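Local atomic coordinates of Fe(2+) transporter FeoB (Legionella pneumophila, PDB entry 3IBY), a protein that probably transports ferrous iron into the bacterial cell in a GTP-driven uptake system, of which this chain is the cytosolic GTPase part. Residues Ile87-Asp92 with Tyr101-Leu106; Val115-Met120 with Cys141-Ile146. All blocks are in the same frame, centred on the assembly; numbering follows the deposited sequence.

Interaction 1 (Ile87-Asp92 with Tyr101-Leu106)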
ATOM      1  N   ILE A  87       4.238   7.378  -0.036  1.00 12.34           N
ATOM      2  CA  ILE A  87       4.206   6.133  -0.844  1.00 12.30           C
ATOM      3  C   ILE A  87       3.571   6.361  -2.193  1.00 11.57           C
ATOM      4  O   ILE A  87       2.550   7.047  -2.315  1.00 11.75           O
ATOM      5  CB  ILE A  87       3.414   5.011  -0.160  1.00 12.55           C
ATOM      6  CG1 ILE A  87       4.092   4.596   1.147  1.00 13.75           C
ATOM      7  CG2 ILE A  87       3.277   3.795  -1.053  1.00 12.08           C
ATOM      8  CD1 ILE A  87       3.054   4.207   2.254  1.00 13.98           C
ATOM      9  N   ILE A  88       4.190   5.760  -3.192  1.00 10.69           N
ATOM     10  CA  ILE A  88       3.645   5.690  -4.520  1.00 10.66           C
ATOM     11  C   ILE A  88       3.174   4.264  -4.699  1.00 12.02           C
ATOM     12  O   ILE A  88       3.979   3.307  -4.901  1.00 13.50           O
ATOM     13  CB  ILE A  88       4.675   6.016  -5.622  1.00 10.07           C
ATOM     14  CG1 ILE A  88       5.236   7.419  -5.441  1.00  9.51           C
ATOM     15  CG2 ILE A  88       4.024   5.935  -6.979  1.00  7.53           C
ATOM     16  CD1 ILE A  88       6.452   7.678  -6.370  1.00 10.21           C
ATOM     17  N   ASN A  89       1.867   4.103  -4.584  1.00 12.21           N
ATOM     18  CA  ASN A  89       1.250   2.815  -4.729  1.00 11.77           C
ATOM     19  C   ASN A  89       0.944   2.662  -6.214  1.00 12.04           C
ATOM     20  O   ASN A  89       0.106   3.371  -6.780  1.00 11.73           O
ATOM     21  CB  ASN A  89       0.012   2.791  -3.846  1.00 11.60           C
ATOM     22  CG  ASN A  89      -0.801   1.541  -3.990  1.00 12.35           C
ATOM     23  OD1 ASN A  89      -0.306   0.487  -4.435  1.00 13.33           O
ATOM     24  ND2 ASN A  89      -2.073   1.639  -3.609  1.00  8.18           N
ATOM     25  N   VAL A  90       1.665   1.750  -6.853  1.00 12.78           N
ATOM     26  CA  VAL A  90       1.409   1.386  -8.256  1.00 12.42           C
ATOM     27  C   VAL A  90       0.393   0.291  -8.375  1.00 12.08           C
ATOM     28  O   VAL A  90       0.596  -0.810  -7.885  1.00 10.65           O
ATOM     29  CB  VAL A  90       2.629   0.795  -8.983  1.00 12.58           C
ATOM     30  CG1 VAL A  90       2.501   1.092 -10.480  1.00 12.20           C
ATOM     31  CG2 VAL A  90       3.856   1.326  -8.440  1.00 13.06           C
ATOM     32  N   ILE A  91      -0.659   0.600  -9.111  1.00 12.82           N
ATOM     33  CA  ILE A  91      -1.752  -0.308  -9.352  1.00 12.97           C
ATOM     34  C   ILE A  91      -1.780  -0.667 -10.797  1.00 13.07           C
ATOM     35  O   ILE A  91      -1.517   0.183 -11.641  1.00 13.17           O
ATOM     36  CB  ILE A  91      -3.046   0.397  -9.035  1.00 13.22           C
ATOM     37  CG1 ILE A  91      -3.119   0.621  -7.544  1.00 14.00           C
ATOM     38  CG2 ILE A  91      -4.245  -0.411  -9.471  1.00 12.38           C
ATOM     39  CD1 ILE A  91      -4.389   1.213  -7.101  1.00 14.61           C
ATOM     40  N   ASP A  92      -2.135  -1.917 -11.079  1.00 13.59           N
ATOM     41  CA  ASP A  92      -2.392  -2.401 -12.442  1.00 13.55           C
ATOM     42  C   ASP A  92      -3.884  -2.250 -12.722  1.00 12.90           C
ATOM     43  O   ASP A  92      -4.682  -2.939 -12.124  1.00 12.79           O
ATOM     44  CB  ASP A  92      -1.972  -3.879 -12.594  1.00 13.29           C
ATOM     45  CG  ASP A  92      -2.170  -4.418 -14.035  1.00 14.54           C
ATOM     46  OD1 ASP A  92      -2.815  -3.705 -14.825  1.00 16.50           O
ATOM     47  OD2 ASP A  92      -1.694  -5.542 -14.392  1.00 14.09           O
ATOM     48  N   TYR A 101      -6.258  -4.437  -2.497  1.00 10.08           N
ATOM     49  CA  TYR A 101      -6.182  -5.035  -1.175  1.00  9.72           C
ATOM     50  C   TYR A 101      -4.996  -4.396  -0.489  1.00  9.26           C
ATOM     51  O   TYR A 101      -5.129  -3.869   0.609  1.00  9.80           O
ATOM     52  CB  TYR A 101      -6.030  -6.542  -1.268  1.00  9.55           C
ATOM     53  CG  TYR A 101      -6.289  -7.285   0.010  1.00  9.18           C
ATOM     54  CD1 TYR A 101      -7.540  -7.757   0.306  1.00  8.08           C
ATOM     55  CD2 TYR A 101      -5.254  -7.540   0.913  1.00 10.81           C
ATOM     56  CE1 TYR A 101      -7.781  -8.479   1.468  1.00  8.86           C
ATOM     57  CE2 TYR A 101      -5.482  -8.230   2.076  1.00 10.72           C
ATOM     58  CZ  TYR A 101      -6.760  -8.718   2.342  1.00  9.87           C
ATOM     59  OH  TYR A 101      -6.999  -9.443   3.487  1.00 10.42           O
ATOM     60  N   LEU A 102      -3.858  -4.400  -1.169  1.00  8.93           N
ATOM     61  CA  LEU A 102      -2.636  -3.805  -0.644  1.00  9.24           C
ATOM     62  C   LEU A 102      -2.788  -2.353  -0.310  1.00  9.69           C
ATOM     63  O   LEU A 102      -2.238  -1.864   0.679  1.00 10.07           O
ATOM     64  CB  LEU A 102      -1.505  -3.951  -1.633  1.00  9.05           C
ATOM     65  CG  LEU A 102      -0.184  -3.262  -1.321  1.00  7.92           C
ATOM     66  CD1 LEU A 102       0.356  -3.791  -0.005  1.00  6.30           C
ATOM     67  CD2 LEU A 102       0.783  -3.505  -2.517  1.00  5.33           C
ATOM     68  N   THR A 103      -3.561  -1.674  -1.141  1.00 10.71           N
ATOM     69  CA  THR A 103      -3.742  -0.237  -1.042  1.00 10.88           C
ATOM     70  C   THR A 103      -4.424   0.129   0.242  1.00 10.51           C
ATOM     71  O   THR A 103      -4.033   1.079   0.907  1.00 11.24           O
ATOM     72  CB  THR A 103      -4.620   0.325  -2.181  1.00 10.81           C
ATOM     73  OG1 THR A 103      -4.029   0.055  -3.458  1.00 11.38           O
ATOM     74  CG2 THR A 103      -4.737   1.820  -2.020  1.00 12.21           C
ATOM     75  N   SER A 104      -5.478  -0.602   0.551  1.00 10.15           N
ATOM     76  CA  SER A 104      -6.272  -0.328   1.744  1.00 10.04           C
ATOM     77  C   SER A 104      -5.424  -0.553   2.977  1.00 10.37           C
ATOM     78  O   SER A 104      -5.552   0.194   3.930  1.00 11.52           O
ATOM     79  CB  SER A 104      -7.503  -1.218   1.790  1.00  9.10           C
ATOM     80  OG  SER A 104      -7.120  -2.581   1.863  1.00  8.27           O
ATOM     81  N   GLN A 105      -4.578  -1.584   2.954  1.00 10.52           N
ATOM     82  CA  GLN A 105      -3.626  -1.838   4.047  1.00 10.86           C
ATOM     83  C   GLN A 105      -2.635  -0.664   4.225  1.00 10.36           C
ATOM     84  O   GLN A 105      -2.408  -0.230   5.349  1.00 10.25           O
ATOM     85  CB  GLN A 105      -2.864  -3.168   3.863  1.00 11.01           C
ATOM     86  CG  GLN A 105      -3.716  -4.427   3.928  1.00 11.03           C
ATOM     87  CD  GLN A 105      -2.898  -5.717   3.712  1.00 11.89           C
ATOM     88  OE1 GLN A 105      -1.853  -5.673   3.090  1.00 11.07           O
ATOM     89  NE2 GLN A 105      -3.397  -6.871   4.209  1.00 11.74           N
ATOM     90  N   LEU A 106      -2.084  -0.157   3.121  1.00 10.06           N
ATOM     91  CA  LEU A 106      -1.165   1.010   3.114  1.00  9.35           C
ATOM     92  C   LEU A 106      -1.757   2.284   3.697  1.00  9.58           C
ATOM     93  O   LEU A 106      -1.101   2.980   4.436  1.00 10.01           O
ATOM     94  CB  LEU A 106      -0.763   1.314   1.685  1.00  8.61           C
ATOM     95  CG  LEU A 106       0.022   0.278   0.885  1.00  9.00           C
ATOM     96  CD1 LEU A 106       0.308   0.854  -0.539  1.00  8.91           C
ATOM     97  CD2 LEU A 106       1.333  -0.137   1.556  1.00  7.07           C
TER

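Interaction 2 (Val115-Met120 with Cys141-Ile146)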
ATOM      1  N   VAL A 115      -1.692   7.206  -5.813  1.00 11.80           N
ATOM      2  CA  VAL A 115      -1.860   6.001  -6.610  1.00 11.72           C
ATOM      3  C   VAL A 115      -1.464   6.304  -8.037  1.00 11.81           C
ATOM      4  O   VAL A 115      -1.862   7.333  -8.594  1.00 12.47           O
ATOM      5  CB  VAL A 115      -3.270   5.492  -6.562  1.00 11.74           C
ATOM      6  CG1 VAL A 115      -3.443   4.344  -7.532  1.00 12.85           C
ATOM      7  CG2 VAL A 115      -3.576   5.040  -5.188  1.00 11.14           C
ATOM      8  N   ALA A 116      -0.612   5.438  -8.585  1.00 11.73           N
ATOM      9  CA  ALA A 116      -0.176   5.461 -10.001  1.00 11.59           C
ATOM     10  C   ALA A 116      -0.931   4.340 -10.679  1.00 11.95           C
ATOM     11  O   ALA A 116      -0.687   3.183 -10.369  1.00 12.49           O
ATOM     12  CB  ALA A 116       1.297   5.197 -10.117  1.00 10.27           C
ATOM     13  N   LEU A 117      -1.880   4.670 -11.558  1.00 12.61           N
ATOM     14  CA  LEU A 117      -2.841   3.684 -12.082  1.00 12.04           C
ATOM     15  C   LEU A 117      -2.295   3.324 -13.431  1.00 11.56           C
ATOM     16  O   LEU A 117      -2.466   4.041 -14.396  1.00  9.31           O
ATOM     17  CB  LEU A 117      -4.215   4.320 -12.175  1.00 12.70           C
ATOM     18  CG  LEU A 117      -5.533   3.548 -12.016  1.00 13.94           C
ATOM     19  CD1 LEU A 117      -6.467   4.105 -13.067  1.00 10.69           C
ATOM     20  CD2 LEU A 117      -5.404   2.037 -12.126  1.00 14.25           C
ATOM     21  N   ASN A 118      -1.541   2.239 -13.449  1.00 12.38           N
ATOM     22  CA  ASN A 118      -0.714   1.884 -14.589  1.00 13.56           C
ATOM     23  C   ASN A 118      -1.508   0.992 -15.570  1.00 13.86           C
ATOM     24  O   ASN A 118      -2.604   0.557 -15.267  1.00 14.30           O
ATOM     25  CB  ASN A 118       0.566   1.209 -14.067  1.00 13.59           C
ATOM     26  CG  ASN A 118       1.673   1.099 -15.111  1.00 15.17           C
ATOM     27  OD1 ASN A 118       1.639   1.755 -16.170  1.00 17.47           O
ATOM     28  ND2 ASN A 118       2.667   0.254 -14.819  1.00  9.90           N
ATOM     29  N   MET A 119      -0.963   0.799 -16.767  1.00 14.45           N
ATOM     30  CA  MET A 119      -1.464  -0.144 -17.772  1.00 14.23           C
ATOM     31  C   MET A 119      -2.819   0.259 -18.299  1.00 13.60           C
ATOM     32  O   MET A 119      -3.680  -0.586 -18.631  1.00 12.95           O
ATOM     33  CB  MET A 119      -1.519  -1.536 -17.201  1.00 14.75           C
ATOM     34  CG  MET A 119      -0.253  -1.973 -16.497  1.00 16.68           C
ATOM     35  SD  MET A 119       1.124  -2.166 -17.611  1.00 18.19           S
ATOM     36  CE  MET A 119       2.068  -3.447 -16.768  1.00 18.82           C
ATOM     37  N   MET A 120      -3.000   1.562 -18.389  1.00 12.58           N
ATOM     38  CA  MET A 120      -4.256   2.090 -18.875  1.00 12.36           C
ATOM     39  C   MET A 120      -4.518   1.648 -20.336  1.00 12.01           C
ATOM     40  O   MET A 120      -5.699   1.572 -20.780  1.00 11.89           O
ATOM     41  CB  MET A 120      -4.262   3.619 -18.786  1.00 12.16           C
ATOM     42  CG  MET A 120      -4.218   4.184 -17.397  1.00 10.86           C
ATOM     43  SD  MET A 120      -5.617   3.674 -16.436  1.00 14.28           S
ATOM     44  CE  MET A 120      -7.008   4.570 -17.155  1.00  2.00           C
ATOM     45  N   CYS A 141      -7.298   9.819  -2.114  1.00 13.67           N
ATOM     46  CA  CYS A 141      -5.932  10.227  -2.495  1.00 13.29           C
ATOM     47  C   CYS A 141      -5.861  10.461  -3.985  1.00 12.69           C
ATOM     48  O   CYS A 141      -6.684   9.919  -4.718  1.00 12.16           O
ATOM     49  CB  CYS A 141      -4.943   9.141  -2.153  1.00 13.38           C
ATOM     50  SG  CYS A 141      -5.078   7.626  -3.165  1.00 16.22           S
ATOM     51  N   SER A 142      -4.876  11.247  -4.435  1.00 11.72           N
ATOM     52  CA  SER A 142      -4.618  11.377  -5.864  1.00 11.43           C
ATOM     53  C   SER A 142      -4.523  10.005  -6.498  1.00 10.91           C
ATOM     54  O   SER A 142      -3.822   9.118  -5.974  1.00 10.04           O
ATOM     55  CB  SER A 142      -3.307  12.097  -6.134  1.00 11.42           C
ATOM     56  OG  SER A 142      -3.360  13.413  -5.629  1.00 12.44           O
ATOM     57  N   VAL A 143      -5.268   9.839  -7.591  1.00 10.58           N
ATOM     58  CA  VAL A 143      -5.173   8.651  -8.461  1.00 10.78           C
ATOM     59  C   VAL A 143      -4.707   9.172  -9.825  1.00 10.47           C
ATOM     60  O   VAL A 143      -5.386  10.001 -10.428  1.00 10.14           O
ATOM     61  CB  VAL A 143      -6.519   7.896  -8.586  1.00 10.50           C
ATOM     62  CG1 VAL A 143      -6.306   6.606  -9.323  1.00 11.69           C
ATOM     63  CG2 VAL A 143      -7.120   7.618  -7.242  1.00  8.86           C
ATOM     64  N   ILE A 144      -3.521   8.747 -10.259  1.00 10.19           N
ATOM     65  CA  ILE A 144      -2.879   9.355 -11.416  1.00 10.22           C
ATOM     66  C   ILE A 144      -2.721   8.275 -12.458  1.00 10.54           C
ATOM     67  O   ILE A 144      -1.913   7.354 -12.285  1.00 11.36           O
ATOM     68  CB  ILE A 144      -1.491   9.977 -11.086  1.00 10.37           C
ATOM     69  CG1 ILE A 144      -1.612  11.103 -10.019  1.00 10.51           C
ATOM     70  CG2 ILE A 144      -0.800  10.475 -12.372  1.00  8.13           C
ATOM     71  CD1 ILE A 144      -2.279  12.416 -10.463  1.00  7.40           C
ATOM     72  N   PRO A 145      -3.519   8.350 -13.521  1.00 10.26           N
ATOM     73  CA  PRO A 145      -3.453   7.405 -14.618  1.00 10.37           C
ATOM     74  C   PRO A 145      -2.171   7.566 -15.418  1.00 10.63           C
ATOM     75  O   PRO A 145      -1.826   8.696 -15.774  1.00 10.40           O
ATOM     76  CB  PRO A 145      -4.630   7.795 -15.499  1.00 10.37           C
ATOM     77  CG  PRO A 145      -5.482   8.694 -14.684  1.00 10.27           C
ATOM     78  CD  PRO A 145      -4.664   9.267 -13.621  1.00 10.46           C
ATOM     79  N   ILE A 146      -1.485   6.449 -15.681  1.00 10.75           N
ATOM     80  CA  ILE A 146      -0.215   6.428 -16.439  1.00 11.09           C
ATOM     81  C   ILE A 146      -0.036   5.227 -17.393  1.00 11.24           C
ATOM     82  O   ILE A 146      -0.830   4.284 -17.415  1.00 10.46           O
ATOM     83  CB  ILE A 146       1.011   6.425 -15.480  1.00 11.59           C
ATOM     84  CG1 ILE A 146       1.073   5.119 -14.652  1.00 12.37           C
ATOM     85  CG2 ILE A 146       0.984   7.647 -14.555  1.00 11.15           C
ATOM     86  CD1 ILE A 146       2.417   4.838 -14.004  1.00 12.83           C
TER

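Interaction 1 (Ile87-Asp92 with Tyr101-Leu106)
Asn89 and Thr103 meet inside a beta-alpha-beta unit of the G domain. The unit runs from strand 86-92 through helix 96-106 to strand 113-118. The helix lies against one face of the central sheet. The short axes of 87-92 and 101-106 run nearly antiparallel, at 163°, and come within 9.5 Å. Asn89 and Thr103 are also the pair with the nearest CA atoms.

All the touching side chains are buried. Asn89 reaches from the strand with CG anti to its own N (chi1 175°), which carries the amide across to the helix. Its ND2 donates to Thr103 OG1, and the hydroxyl lies in the amide plane. The modelled length of 2.5 Å between Asn89 ND2 and Thr103 OG1 is short, so its exact value is doubtful. Thr103 OG1 also has a weak bond to His99 O, one turn back in the helix. The hydroxyl therefore links the strand amide to the helix backbone.

Methyl groups pack beside this polar pair. Leu106 CD1 packs on Asn89 CG at 3.7 Å, its side chain slanting across the amide-bearing one. Leu106 CD1 also lies 4.2 Å from Ile87 CG2. Toward the other end of the strand segment, the CD1 methyl of Ile91 lies 3.8 Å from Thr103 OG1.

Interaction 2 (Val115-Met120 with Cys141-Ile146)
Val115 and Val143 lie side by side and point the same way, on one face of the sheet. Val115 CG1 and Val143 CG1 are 4.1 Å apart. Leu117 is on this face too, and its CG meets the same Val143 CG1 at 4.1 Å from an oblique direction. Val143 CG1 thus packs against two side chains of the neighbouring strand. Leu135 of helix 132-139 also touches Val143. At the start of the contact, Cys141 SG packs on Val115 CG2 at 3.6 Å. On the opposite face, Ala116 CB meets Ile146 CD1, and Leu157 of helix 154-162 touches Ala116 and Ile144.

Between these faces the two backbones form a parallel ladder. Val115 N donates to Ser142 O, and Val115 O accepts from Ile144 N. Leu117 N then donates to Ile144 O at 2.8 Å, and Leu117 O accepts from Ile146 N at 2.9 Å. The last two donors sit above the carbonyl planes of their acceptors. The donors of segment 141-146 are Ile144 N and Ile146 N, so the missing N-H of Pro145 costs this ladder nothing.

Past the ladder, Met120 CG rests 3.4 Å from Ile146 O and also touches Pro145 CB. Ile146 CG1 sits between its own N and carbonyl carbon (chi1 66°), and this places it 3.7 Å from Asn118 CA. The Asn118 amide is held at both ends. Its ND2 donates to Cys12 O of the P-loop. Its OD1 accepts from Ala148 N and, weakly, from Met119 N.

Asn118 to Asp121 correspond to the NKxD (G4) motif of P-loop GTPases, here Asn-Met-Met-Asp, and are predicted to bind GTP.

Overall arrangement
Both interactions belong to the same central sheet of the G domain. Strands 86-92 and 113-118 are neighbours in it, joined by backbone hydrogen bonds from Ala116 N to Asn89 O and from Asn118 N to Ile91 O. Interaction 1 is the deeper one, with its centre about 3 Å from the centre of the chain. It sets a helix on a sheet face through side chains alone, with one buried polar pair among apolar groups. Interaction 2 is partly buried and adds the edge strand 143-145. There four main-chain hydrogen bonds combine with apolar contacts on both faces. It buries more surface, 479 against 219 Å², and leads into the predicted nucleotide site.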